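Local coordinates for protein kinase containing Z-DNA binding domains (Danio rerio, PDB 4LB5), which probably phosphorylates the translation initiation factor eIF2alpha, and through its Z-alpha domain, the part modelled here, binds left-handed Z-DNA, at residues 25-30 / 64-69. Sequence-based numbering, arbitrary orientation.
Sequences RSTVQD and RPVWNL. With ACT (acetate ion), chain F; nucleotides of chain C; nucleotides of chain D.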
ATOM      1  N   ARG B  25     -11.638  21.505   4.377  1.00 53.26           N
ATOM      2  CA  ARG B  25     -10.469  20.626   4.227  1.00 56.17           C
ATOM      3  C   ARG B  25     -10.540  19.383   5.119  1.00 50.09           C
ATOM      4  O   ARG B  25     -10.743  19.491   6.325  1.00 51.46           O
ATOM      5  CB  ARG B  25      -9.176  21.398   4.528  1.00 66.03           C
ATOM      6  CG  ARG B  25      -8.671  22.272   3.385  1.00 70.82           C
ATOM      7  CD  ARG B  25      -7.561  23.221   3.840  1.00 84.66           C
ATOM      8  NE  ARG B  25      -6.528  22.562   4.644  1.00 92.06           N
ATOM      9  CZ  ARG B  25      -5.403  22.040   4.156  1.00 91.39           C
ATOM     10  NH1 ARG B  25      -5.154  22.086   2.852  1.00 91.28           N
ATOM     11  NH2 ARG B  25      -4.526  21.465   4.972  1.00 86.99           N
ATOM     12  N   SER B  26     -10.366  18.208   4.520  1.00 44.47           N
ATOM     13  CA  SER B  26     -10.517  16.944   5.236  1.00 46.88           C
ATOM     14  C   SER B  26      -9.696  15.834   4.590  1.00 42.06           C
ATOM     15  O   SER B  26      -9.518  15.815   3.371  1.00 37.83           O
ATOM     16  CB  SER B  26     -11.988  16.520   5.259  1.00 43.97           C
ATOM     17  OG  SER B  26     -12.817  17.564   5.744  1.00 48.53           O
ATOM     18  N   THR B  27      -9.198  14.912   5.407  1.00 38.88           N
ATOM     19  CA  THR B  27      -8.603  13.689   4.877  1.00 39.36           C
ATOM     20  C   THR B  27      -9.710  12.660   4.736  1.00 38.92           C
ATOM     21  O   THR B  27     -10.816  12.867   5.240  1.00 33.97           O
ATOM     22  CB  THR B  27      -7.546  13.097   5.814  1.00 41.82           C
ATOM     23  OG1 THR B  27      -8.162  12.734   7.057  1.00 46.23           O
ATOM     24  CG2 THR B  27      -6.417  14.082   6.062  1.00 46.04           C
ATOM     25  N   VAL B  28      -9.407  11.546   4.074  1.00 35.92           N
ATOM     26  CA  VAL B  28     -10.372  10.459   3.922  1.00 35.72           C
ATOM     27  C   VAL B  28     -10.827   9.958   5.299  1.00 38.23           C
ATOM     28  O   VAL B  28     -11.982   9.566   5.483  1.00 35.84           O
ATOM     29  CB  VAL B  28      -9.779   9.295   3.061  1.00 30.75           C
ATOM     30  CG1 VAL B  28      -8.659   8.573   3.803  1.00 30.68           C
ATOM     31  CG2 VAL B  28     -10.871   8.329   2.629  1.00 33.12           C
ATOM     32  N   GLN B  29      -9.916  10.027   6.271  1.00 30.96           N
ATOM     33  CA  GLN B  29     -10.176   9.634   7.654  1.00 44.66           C
ATOM     34  C   GLN B  29     -11.393  10.332   8.265  1.00 45.03           C
ATOM     35  O   GLN B  29     -12.307   9.680   8.775  1.00 43.44           O
ATOM     36  CB  GLN B  29      -8.939   9.946   8.492  1.00 48.13           C
ATOM     37  CG  GLN B  29      -7.679   9.347   7.899  1.00 48.81           C
ATOM     38  CD  GLN B  29      -7.660   7.851   8.062  1.00 49.48           C
ATOM     39  OE1 GLN B  29      -8.078   7.333   9.098  1.00 52.25           O
ATOM     40  NE2 GLN B  29      -7.196   7.140   7.039  1.00 41.23           N
ATOM     41  N   ASP B  30     -11.386  11.659   8.218  1.00 40.02           N
ATOM     42  CA  ASP B  30     -12.468  12.453   8.780  1.00 44.51           C
ATOM     43  C   ASP B  30     -13.776  12.059   8.111  1.00 43.06           C
ATOM     44  O   ASP B  30     -14.793  11.860   8.770  1.00 46.47           O
ATOM     45  CB  ASP B  30     -12.199  13.938   8.544  1.00 54.85           C
ATOM     46  CG  ASP B  30     -10.833  14.369   9.041  1.00 64.93           C
ATOM     47  OD1 ASP B  30     -10.493  14.045  10.198  1.00 66.01           O
ATOM     48  OD2 ASP B  30     -10.097  15.025   8.271  1.00 67.07           O
ATOM     49  N   ARG B  64      -1.137  12.119   4.246  1.00 47.85           N
ATOM     50  CA  ARG B  64      -2.478  11.871   3.727  1.00 44.98           C
ATOM     51  C   ARG B  64      -2.956  13.059   2.903  1.00 48.86           C
ATOM     52  O   ARG B  64      -2.830  14.207   3.335  1.00 48.96           O
ATOM     53  CB  ARG B  64      -3.458  11.622   4.871  1.00 44.63           C
ATOM     54  CG  ARG B  64      -3.291  10.287   5.566  1.00 43.68           C
ATOM     55  CD  ARG B  64      -4.223  10.185   6.766  1.00 44.61           C
ATOM     56  NE  ARG B  64      -3.553  10.604   7.988  1.00 81.65           N
ATOM     57  CZ  ARG B  64      -2.905   9.773   8.800  1.00 84.33           C
ATOM     58  NH1 ARG B  64      -2.858   8.478   8.521  1.00 82.95           N
ATOM     59  NH2 ARG B  64      -2.310  10.233   9.893  1.00 86.65           N
ATOM     60  N   PRO B  65      -3.496  12.788   1.705  1.00 48.02           N
ATOM     61  CA  PRO B  65      -4.075  13.869   0.900  1.00 47.71           C
ATOM     62  C   PRO B  65      -5.185  14.579   1.653  1.00 45.66           C
ATOM     63  O   PRO B  65      -5.946  13.926   2.359  1.00 44.06           O
ATOM     64  CB  PRO B  65      -4.648  13.129  -0.309  1.00 45.25           C
ATOM     65  CG  PRO B  65      -3.749  11.934  -0.455  1.00 44.06           C
ATOM     66  CD  PRO B  65      -3.432  11.516   0.961  1.00 41.87           C
ATOM     67  N   VAL B  66      -5.257  15.903   1.513  1.00 36.93           N
ATOM     68  CA  VAL B  66      -6.321  16.702   2.111  1.00 42.78           C
ATOM     69  C   VAL B  66      -7.274  17.165   1.009  1.00 43.64           C
ATOM     70  O   VAL B  66      -6.827  17.657  -0.030  1.00 41.65           O
ATOM     71  CB  VAL B  66      -5.742  17.927   2.850  1.00 45.75           C
ATOM     72  CG1 VAL B  66      -6.847  18.867   3.276  1.00 46.04           C
ATOM     73  CG2 VAL B  66      -4.926  17.477   4.047  1.00 48.38           C
ATOM     74  N   TRP B  67      -8.579  17.005   1.235  1.00 41.10           N
ATOM     75  CA  TRP B  67      -9.573  17.229   0.189  1.00 41.31           C
ATOM     76  C   TRP B  67     -10.514  18.377   0.490  1.00 40.83           C
ATOM     77  O   TRP B  67     -10.840  18.632   1.645  1.00 47.85           O
ATOM     78  CB  TRP B  67     -10.426  15.976  -0.007  1.00 37.54           C
ATOM     79  CG  TRP B  67      -9.662  14.790  -0.458  1.00 35.21           C
ATOM     80  CD1 TRP B  67      -9.013  13.882   0.333  1.00 35.79           C
ATOM     81  CD2 TRP B  67      -9.466  14.364  -1.808  1.00 34.85           C
ATOM     82  NE1 TRP B  67      -8.415  12.922  -0.448  1.00 39.49           N
ATOM     83  CE2 TRP B  67      -8.674  13.200  -1.768  1.00 35.06           C
ATOM     84  CE3 TRP B  67      -9.869  14.868  -3.054  1.00 37.94           C
ATOM     85  CZ2 TRP B  67      -8.295  12.512  -2.919  1.00 37.15           C
ATOM     86  CZ3 TRP B  67      -9.478  14.187  -4.202  1.00 33.34           C
ATOM     87  CH2 TRP B  67      -8.702  13.022  -4.121  1.00 38.15           C
ATOM     88  N   ASN B  68     -10.974  19.048  -0.562  1.00 40.60           N
ATOM     89  CA  ASN B  68     -12.014  20.061  -0.431  1.00 42.81           C
ATOM     90  C   ASN B  68     -12.789  20.219  -1.731  1.00 41.74           C
ATOM     91  O   ASN B  68     -12.332  19.812  -2.803  1.00 39.83           O
ATOM     92  CB  ASN B  68     -11.417  21.401   0.004  1.00 45.65           C
ATOM     93  CG  ASN B  68     -12.407  22.269   0.777  1.00 53.82           C
ATOM     94  OD1 ASN B  68     -13.627  22.112   0.663  1.00 50.36           O
ATOM     95  ND2 ASN B  68     -11.877  23.201   1.563  1.00 59.21           N
ATOM     96  N   LEU B  69     -13.974  20.796  -1.620  1.00 43.32           N
ATOM     97  CA  LEU B  69     -14.800  21.128  -2.767  1.00 42.88           C
ATOM     98  C   LEU B  69     -14.094  22.170  -3.637  1.00 54.84           C
ATOM     99  O   LEU B  69     -13.437  23.073  -3.119  1.00 45.85           O
ATOM    100  CB  LEU B  69     -16.124  21.724  -2.266  1.00 45.93           C
ATOM    101  CG  LEU B  69     -17.444  20.962  -2.408  1.00 51.72           C
ATOM    102  CD1 LEU B  69     -17.279  19.479  -2.218  1.00 45.20           C
ATOM    103  CD2 LEU B  69     -18.460  21.511  -1.410  1.00 50.10           C
TER
HETATM  104  C   ACT F 101      -0.702  13.082   7.993  1.00 58.44           C
HETATM  105  O   ACT F 101      -0.339  14.278   7.976  1.00 71.98           O
HETATM  106  OXT ACT F 101      -1.849  12.872   8.426  1.00 60.66           O
HETATM  107  CH3 ACT F 101       0.176  11.967   7.525  1.00 52.23           C
ATOM    108  P    DG C   7      -1.840   6.710   5.661  1.00 30.95           P
ATOM    109  OP1  DG C   7      -1.014   7.425   6.642  1.00 31.72           O
ATOM    110  OP2  DG C   7      -3.309   6.650   5.867  1.00 30.88           O
ATOM    111  O5'  DG C   7      -1.559   7.362   4.241  1.00 31.00           O
ATOM    112  C5'  DG C   7      -2.245   6.852   3.092  1.00 29.88           C
ATOM    113  C4'  DG C   7      -1.626   7.417   1.823  1.00 31.10           C
ATOM    114  O4'  DG C   7      -0.249   6.989   1.735  1.00 30.19           O
ATOM    115  C3'  DG C   7      -2.278   6.958   0.539  1.00 29.15           C
ATOM    116  O3'  DG C   7      -3.088   8.014   0.047  1.00 30.22           O
ATOM    117  C2'  DG C   7      -1.150   6.656  -0.441  1.00 31.39           C
ATOM    118  C1'  DG C   7       0.122   6.717   0.400  1.00 38.41           C
ATOM    119  N9   DG C   7       0.892   5.474   0.471  1.00 31.14           N
ATOM    120  C8   DG C   7       2.248   5.358   0.233  1.00 39.27           C
ATOM    121  N7   DG C   7       2.699   4.141   0.396  1.00 28.33           N
ATOM    122  C5   DG C   7       1.576   3.413   0.774  1.00 28.62           C
ATOM    123  C6   DG C   7       1.466   2.044   1.083  1.00 32.75           C
ATOM    124  O6   DG C   7       2.377   1.199   1.078  1.00 34.12           O
ATOM    125  N1   DG C   7       0.166   1.689   1.413  1.00 28.12           N
ATOM    126  C2   DG C   7      -0.892   2.558   1.452  1.00 26.49           C
ATOM    127  N2   DG C   7      -2.082   2.042   1.814  1.00 24.96           N
ATOM    128  N3   DG C   7      -0.797   3.849   1.171  1.00 29.20           N
ATOM    129  C4   DG C   7       0.460   4.213   0.832  1.00 31.17           C
TER
ATOM    130  P    DG D  11      -7.671   3.080   8.240  1.00 34.44           P
ATOM    131  OP1  DG D  11      -8.586   2.445   7.258  1.00 32.31           O
ATOM    132  OP2  DG D  11      -7.045   4.408   8.010  1.00 30.73           O
ATOM    133  O5'  DG D  11      -8.494   3.210   9.605  1.00 32.62           O
ATOM    134  C5'  DG D  11      -7.848   3.669  10.786  1.00 27.78           C
ATOM    135  C4'  DG D  11      -8.741   3.415  11.986  1.00 29.29           C
ATOM    136  O4'  DG D  11      -8.991   1.995  12.115  1.00 32.01           O
ATOM    137  C3'  DG D  11      -8.158   3.839  13.326  1.00 32.27           C
ATOM    138  O3'  DG D  11      -8.606   5.162  13.505  1.00 39.59           O
ATOM    139  C2'  DG D  11      -8.770   2.855  14.324  1.00 28.12           C
ATOM    140  C1'  DG D  11      -9.196   1.655  13.476  1.00 33.90           C
ATOM    141  N9   DG D  11      -8.410   0.440  13.623  1.00 32.35           N
ATOM    142  C8   DG D  11      -8.900  -0.815  13.885  1.00 34.84           C
ATOM    143  N7   DG D  11      -7.963  -1.726  13.926  1.00 33.79           N
ATOM    144  C5   DG D  11      -6.791  -1.031  13.671  1.00 29.37           C
ATOM    145  C6   DG D  11      -5.462  -1.509  13.593  1.00 31.78           C
ATOM    146  O6   DG D  11      -5.063  -2.673  13.743  1.00 33.25           O
ATOM    147  N1   DG D  11      -4.553  -0.487  13.316  1.00 30.15           N
ATOM    148  C2   DG D  11      -4.888   0.832  13.136  1.00 33.81           C
ATOM    149  N2   DG D  11      -3.863   1.658  12.873  1.00 31.64           N
ATOM    150  N3   DG D  11      -6.130   1.297  13.206  1.00 30.82           N
ATOM    151  C4   DG D  11      -7.038   0.309  13.476  1.00 29.76           C
TER
HETATM  152  O   HOH W   1      -6.933  11.286   2.482  1.00 31.87           O
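Ser26 and Trp67 form a single antiparallel bridge, a hydrogen-bonded pair, tying the turn between helices 10-23 and 28-35 to strand 66-69, whose other edge pairs with strand 55-58. Trp67 N donates a hydrogen bond to Ser26 O at 2.6 Å, and Ser26 N donates one to Trp67 O at 2.9 Å, in the carbonyl plane. Ser26 O also lies at the edge of the indole, 3.6 Å from Trp67 CD1; Tyr47 of helix 39-51 meets the same ring edge-to-face.

Diagonally across the bridge, Arg25 folds over Val66: its chain bends at chi3 (47°), laying one guanidinium face on CG1, which sits 3.6 Å from CZ. Beyond Thr27 and Val66 the backbones part, and a water spans them, accepting from Val28 N and donating to Pro65 O. Thr27 is the N-cap of helix 28-35; its backbone N bonds to Asp30 OD2 at 3.0 Å.

At the DNA end, Gln29 CG packs 3.7 Å from Arg64 CD, the two side chains crossing at about a right angle. Gln29 NE2 donates to OP2 of DG11 of chain D at 2.9 Å, whereas Arg64 NH1 reaches the DG7 phosphate of chain C, with a weak bond to OP2. Arg64 NE and NH2 share one acetate oxygen through weak bonds. Were Arg64 replaced by alanine, the DG7 phosphate would probably lose this positive partner and Gln29 CG the CD it packs on.

A single-residue bridge from the turn before helix 28-35 to the beta hairpin, with Gln29 of that helix and Arg64 of the wing each meeting a phosphate, fits the winged helix-turn-helix fold of Z-alpha domains.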